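PDB 1XG2: pectinesterase inhibitor from Actinidia chinensis, which inhibits pectin methylesterase, the cell-wall enzyme with which it is complexed here, and may be involved in regulating fruit ripening. Local coordinates for residues Ser7-Lys12 with Val143-Asn148; Glu77-Ala82 with Gln131-Leu136. All coordinates share one frame; numbering follows the deposited sequence.

From the N terminus the chain forms helix 4-9 and helix 16-24, then runs through four longer helices, 34-60, 66-95, 98-118 and 127-149. Contact 1 joins the first of these six helices to the last, so it closes a loop of 130 residues that takes in nearly the whole molecule. Contact 2 falls entirely within that loop: it links helix 66-95 to the earlier part of helix 127-149 across 48 residues. The two contacts therefore share helix 127-149, with centres 20 Å apart and no atoms touching. Contact 1 ties the N-terminal helices to the bundle, whereas contact 2 spans the bundle interior between helix 66-95 and helix 127-149.

Contact 1: Ser7-Lys12 with Val143-Asn148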
loop_
_atom_site.group_PDB
_atom_site.type_symbol
_atom_site.label_atom_id
_atom_site.label_comp_id
_atom_site.label_asym_id
_atom_site.label_seq_id
_atom_site.Cartn_x
_atom_site.Cartn_y
_atom_site.Cartn_z
ATOM N N SER B 7 3.684 18.594 -25.610
ATOM C CA SER B 7 3.151 19.762 -24.909
ATOM C C SER B 7 2.037 19.430 -23.918
ATOM O O SER B 7 1.759 20.219 -23.017
ATOM C CB SER B 7 2.665 20.828 -25.903
ATOM O OG SER B 7 1.447 20.402 -26.489
ATOM N N GLU B 8 1.408 18.269 -24.077
ATOM C CA GLU B 8 0.429 17.792 -23.100
ATOM C C GLU B 8 1.017 16.947 -21.986
ATOM O O GLU B 8 0.389 16.784 -20.937
ATOM C CB GLU B 8 -0.642 16.961 -23.796
ATOM C CG GLU B 8 -1.431 17.728 -24.836
ATOM C CD GLU B 8 -2.574 16.894 -25.378
ATOM O OE1 GLU B 8 -2.722 16.820 -26.601
ATOM O OE2 GLU B 8 -3.299 16.303 -24.557
ATOM N N ILE B 9 2.193 16.374 -22.225
ATOM C CA ILE B 9 2.798 15.443 -21.278
ATOM C C ILE B 9 3.734 16.160 -20.326
ATOM O O ILE B 9 3.510 16.175 -19.122
ATOM C CB ILE B 9 3.552 14.322 -22.028
ATOM C CG1 ILE B 9 2.575 13.479 -22.851
ATOM C CG2 ILE B 9 4.260 13.406 -21.044
ATOM C CD1 ILE B 9 3.272 12.605 -23.899
ATOM N N CYS B 10 4.783 16.769 -20.870
ATOM C CA CYS B 10 5.855 17.286 -20.033
ATOM C C CYS B 10 5.412 18.310 -18.971
ATOM O O CYS B 10 5.819 18.184 -17.825
ATOM C CB CYS B 10 7.024 17.783 -20.895
ATOM S SG CYS B 10 7.810 16.348 -21.657
ATOM N N PRO B 11 4.583 19.292 -19.314
ATOM C CA PRO B 11 4.088 20.252 -18.299
ATOM C C PRO B 11 3.320 19.650 -17.108
ATOM O O PRO B 11 3.275 20.278 -16.054
ATOM C CB PRO B 11 3.161 21.175 -19.093
ATOM C CG PRO B 11 3.577 21.018 -20.503
ATOM C CD PRO B 11 4.093 19.611 -20.666
ATOM N N LYS B 12 2.739 18.465 -17.281
ATOM C CA LYS B 12 2.014 17.775 -16.209
ATOM C C LYS B 12 2.907 16.909 -15.320
ATOM O O LYS B 12 2.433 16.377 -14.316
ATOM C CB LYS B 12 0.900 16.899 -16.800
ATOM C CG LYS B 12 -0.305 17.658 -17.321
ATOM C CD LYS B 12 -1.274 16.710 -18.044
ATOM C CE LYS B 12 -2.348 17.465 -18.814
ATOM N NZ LYS B 12 -1.853 18.044 -20.103
ATOM N N VAL B 143 5.306 8.250 -17.346
ATOM C CA VAL B 143 4.442 7.126 -17.645
ATOM C C VAL B 143 3.058 7.345 -17.068
ATOM O O VAL B 143 2.071 7.080 -17.731
ATOM C CB VAL B 143 5.012 5.803 -17.096
ATOM C CG1 VAL B 143 4.072 4.650 -17.415
ATOM C CG2 VAL B 143 6.389 5.544 -17.672
ATOM N N LEU B 144 2.988 7.838 -15.841
ATOM C CA LEU B 144 1.701 8.088 -15.197
ATOM C C LEU B 144 0.885 9.119 -15.983
ATOM O O LEU B 144 -0.310 8.947 -16.185
ATOM C CB LEU B 144 1.904 8.563 -13.751
ATOM C CG LEU B 144 2.453 7.513 -12.787
ATOM C CD1 LEU B 144 2.909 8.134 -11.473
ATOM C CD2 LEU B 144 1.380 6.447 -12.501
ATOM N N VAL B 145 1.537 10.186 -16.443
ATOM C CA VAL B 145 0.834 11.240 -17.168
ATOM C C VAL B 145 0.264 10.673 -18.474
ATOM O O VAL B 145 -0.892 10.919 -18.834
ATOM C CB VAL B 145 1.751 12.444 -17.434
ATOM C CG1 VAL B 145 1.126 13.398 -18.486
ATOM C CG2 VAL B 145 2.006 13.186 -16.148
ATOM N N ILE B 146 1.057 9.876 -19.162
ATOM C CA ILE B 146 0.618 9.302 -20.413
ATOM C C ILE B 146 -0.555 8.346 -20.136
ATOM O O ILE B 146 -1.549 8.357 -20.868
ATOM C CB ILE B 146 1.803 8.618 -21.125
ATOM C CG1 ILE B 146 2.795 9.669 -21.641
ATOM C CG2 ILE B 146 1.337 7.783 -22.296
ATOM C CD1 ILE B 146 4.075 9.074 -22.180
ATOM N N SER B 147 -0.471 7.565 -19.059
ATOM C CA SER B 147 -1.564 6.633 -18.716
ATOM C C SER B 147 -2.894 7.370 -18.483
ATOM O O SER B 147 -3.971 6.804 -18.734
ATOM C CB SER B 147 -1.221 5.759 -17.493
ATOM O OG SER B 147 -1.370 6.474 -16.261
ATOM N N ASN B 148 -2.835 8.609 -18.000
ATOM C CA ASN B 148 -4.055 9.381 -17.768
ATOM C C ASN B 148 -4.560 10.093 -19.026
ATOM O O ASN B 148 -5.739 10.383 -19.121
ATOM C CB ASN B 148 -3.886 10.389 -16.624
ATOM C CG ASN B 148 -3.568 9.719 -15.284
ATOM O OD1 ASN B 148 -3.939 8.560 -15.048
ATOM N ND2 ASN B 148 -2.879 10.433 -14.417
#
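Ile9 packs on Val145 and Ile146, and Lys12 on Val145, in a largely buried, apolar contact that lays the N-terminal segment against the C-terminal part of helix 127-149. No hydrogen bond crosses it. The backbones come nearest at Ile9 and Val145, whose CA atoms are 6.2 Å apart. Val145 is the wedge: with CG1 anti to its backbone N (chi1 166°), this methyl lies 3.7 Å from Ile9 O and 4.0 Å from Ile9 CG2. Val145 CG2 branches off toward the backbone of Lys12, 3.7 Å from Lys12 O. One valine thus fills the space beside the turn that leads from helix 4-9 into the 3-10 segment. Ile9 continues the packing toward the inside, its CD1 meeting Ile146 CG1 at 3.7 Å as the two isoleucine side chains cross obliquely. Beyond the two segments, Ile9 also rests on Leu37, Ile142 and Leu149.

Lys12 sets its CB 3.9 Å from Val145 CG1 and runs roughly perpendicular to that side chain, so its CB and CD lie against the valine methyls. Its chain then bends at the last torsion (chi4 77°), which carries NZ back to its own segment, where it meets a lone pair of Glu8 O within the carbonyl plane in a 2.7 Å hydrogen bond. The bond links the lysine side chain back across the turn to helix 4-9.

Next to the contact, Asn148 ND2 donates to Asn190 O of the pectinesterase chain, and Val145 also packs on that Asn190, placing this end of the helix at the interface with the enzyme. The disulfide from Cys10, just after helix 4-9, to Cys19 ties this turn to helix 16-24, and the contact as a whole is that of an N-terminal helical hairpin docked on a four-helix bundle, as in the PMEI family.

Contact 2: Glu77-Ala82 with Gln131-Leu136; sequences ENYADA and QADLKL
Tyr79 and Asp133 face each other across a four-helix bundle, their CA atoms 9.5 Å apart on segments that run nearly parallel, at 24°. The local axes are separated by 13.2 Å at closest approach, too far for backbones to meet. This spacing and shared direction fit the second and fourth helices of an up-and-down bundle, which lie diagonally across its core, and long side chains must bridge the gap.

Tyr79 does most of this. Its ring reaches over to helix 127-149, between Thr52 and Ile56 of helix 34-60 and Ala112 of helix 98-118, and ends in a hydroxyl that donates to Asp133 OD1 at 2.6 Å. OD1 approaches at the ring edge and accepts through its anti lone pair, pointing away from OD2; ring and carboxylate are nearly coplanar, with 25° between their planes. The other oxygen, Asp133 OD2, lies close to Glu116 OE1, so the proximity of like charges may favour protonation of one of the acids. A phenylalanine in place of Tyr79 would probably leave Asp133 OD1 without this donor and its carboxylate less firmly fixed in rotation.

Leu136, one helical turn after Ala132, comes from the opposite direction to meet the tyrosine. Its CG stands anti to the backbone N (chi1 -178°), which extends the side chain into the core. There the CD2 methyl sits 4.4 Å from Ala82 CB and, more closely, 3.5 Å from Tyr79 CE2.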
loop_
_atom_site.group_PDB
_atom_site.type_symbol
_atom_site.label_atom_id
_atom_site.label_comp_id
_atom_site.label_asym_id
_atom_site.label_seq_id
_atom_site.Cartn_x
_atom_site.Cartn_y
_atom_site.Cartn_z
ATOM N N GLU B 77 15.174 -4.407 -2.564
ATOM C CA GLU B 77 13.905 -5.143 -2.724
ATOM C C GLU B 77 12.858 -4.300 -3.456
ATOM O O GLU B 77 12.154 -4.789 -4.338
ATOM C CB GLU B 77 13.381 -5.599 -1.360
ATOM C CG GLU B 77 14.226 -6.712 -0.754
ATOM C CD GLU B 77 13.871 -7.061 0.695
ATOM O OE1 GLU B 77 14.624 -7.867 1.305
ATOM O OE2 GLU B 77 12.865 -6.547 1.225
ATOM N N ASN B 78 12.800 -3.021 -3.114
ATOM C CA ASN B 78 11.885 -2.086 -3.752
ATOM C C ASN B 78 12.193 -1.859 -5.216
ATOM O O ASN B 78 11.280 -1.810 -6.040
ATOM C CB ASN B 78 11.870 -0.759 -3.005
ATOM C CG ASN B 78 10.937 -0.786 -1.818
ATOM O OD1 ASN B 78 9.735 -0.520 -1.943
ATOM N ND2 ASN B 78 11.477 -1.095 -0.658
ATOM N N TYR B 79 13.477 -1.756 -5.558
ATOM C CA TYR B 79 13.840 -1.582 -6.953
ATOM C C TYR B 79 13.548 -2.855 -7.750
ATOM O O TYR B 79 13.163 -2.772 -8.904
ATOM C CB TYR B 79 15.295 -1.108 -7.108
ATOM C CG TYR B 79 15.388 0.392 -7.098
ATOM C CD1 TYR B 79 15.366 1.105 -5.901
ATOM C CD2 TYR B 79 15.433 1.106 -8.290
ATOM C CE1 TYR B 79 15.426 2.507 -5.892
ATOM C CE2 TYR B 79 15.511 2.501 -8.298
ATOM C CZ TYR B 79 15.498 3.189 -7.098
ATOM O OH TYR B 79 15.568 4.566 -7.113
ATOM N N ALA B 80 13.714 -4.016 -7.123
ATOM C CA ALA B 80 13.438 -5.276 -7.787
ATOM C C ALA B 80 11.954 -5.341 -8.140
ATOM O O ALA B 80 11.596 -5.716 -9.251
ATOM C CB ALA B 80 13.863 -6.467 -6.911
ATOM N N ASP B 81 11.108 -4.934 -7.205
ATOM C CA ASP B 81 9.669 -4.896 -7.431
ATOM C C ASP B 81 9.314 -3.852 -8.498
ATOM O O ASP B 81 8.488 -4.119 -9.370
ATOM C CB ASP B 81 8.928 -4.609 -6.118
ATOM C CG ASP B 81 8.964 -5.792 -5.149
ATOM O OD1 ASP B 81 9.272 -6.923 -5.596
ATOM O OD2 ASP B 81 8.709 -5.682 -3.923
ATOM N N ALA B 82 9.951 -2.678 -8.440
ATOM C CA ALA B 82 9.733 -1.628 -9.440
ATOM C C ALA B 82 10.060 -2.108 -10.852
ATOM O O ALA B 82 9.313 -1.825 -11.801
ATOM C CB ALA B 82 10.544 -0.391 -9.103
ATOM N N GLN B 131 19.673 10.950 -5.706
ATOM C CA GLN B 131 19.425 11.440 -7.062
ATOM C C GLN B 131 18.783 10.378 -7.943
ATOM O O GLN B 131 17.895 10.689 -8.749
ATOM C CB GLN B 131 20.707 11.981 -7.706
ATOM C CG GLN B 131 21.188 13.304 -7.092
ATOM C CD GLN B 131 20.204 14.448 -7.288
ATOM O OE1 GLN B 131 19.858 14.789 -8.421
ATOM N NE2 GLN B 131 19.742 15.028 -6.189
ATOM N N ALA B 132 19.214 9.132 -7.777
ATOM C CA ALA B 132 18.694 8.016 -8.563
ATOM C C ALA B 132 17.217 7.743 -8.236
ATOM O O ALA B 132 16.451 7.439 -9.139
ATOM C CB ALA B 132 19.561 6.754 -8.346
ATOM N N ASP B 133 16.827 7.865 -6.958
ATOM C CA ASP B 133 15.424 7.754 -6.536
ATOM C C ASP B 133 14.568 8.841 -7.191
ATOM O O ASP B 133 13.498 8.564 -7.737
ATOM C CB ASP B 133 15.276 7.901 -5.009
ATOM C CG ASP B 133 15.864 6.721 -4.215
ATOM O OD1 ASP B 133 16.041 5.618 -4.775
ATOM O OD2 ASP B 133 16.160 6.824 -3.001
ATOM N N LEU B 134 15.041 10.085 -7.133
ATOM C CA LEU B 134 14.278 11.206 -7.683
ATOM C C LEU B 134 14.140 11.058 -9.181
ATOM O O LEU B 134 13.110 11.450 -9.764
ATOM C CB LEU B 134 14.917 12.561 -7.366
ATOM C CG LEU B 134 14.918 13.022 -5.914
ATOM C CD1 LEU B 134 15.489 14.437 -5.840
ATOM C CD2 LEU B 134 13.529 12.962 -5.302
ATOM N N LYS B 135 15.159 10.479 -9.807
ATOM C CA LYS B 135 15.118 10.247 -11.240
ATOM C C LYS B 135 14.073 9.184 -11.610
ATOM O O LYS B 135 13.326 9.358 -12.555
ATOM C CB LYS B 135 16.489 9.842 -11.766
ATOM C CG LYS B 135 16.569 9.836 -13.271
ATOM C CD LYS B 135 17.858 9.215 -13.752
ATOM C CE LYS B 135 18.520 10.011 -14.885
ATOM N NZ LYS B 135 19.181 9.056 -15.848
ATOM N N LEU B 136 14.022 8.087 -10.869
ATOM C CA LEU B 136 13.030 7.069 -11.170
ATOM C C LEU B 136 11.644 7.655 -10.987
ATOM O O LEU B 136 10.746 7.362 -11.758
ATOM C CB LEU B 136 13.180 5.855 -10.267
ATOM C CG LEU B 136 12.191 4.733 -10.588
ATOM C CD1 LEU B 136 12.313 4.323 -12.039
ATOM C CD2 LEU B 136 12.422 3.538 -9.651
#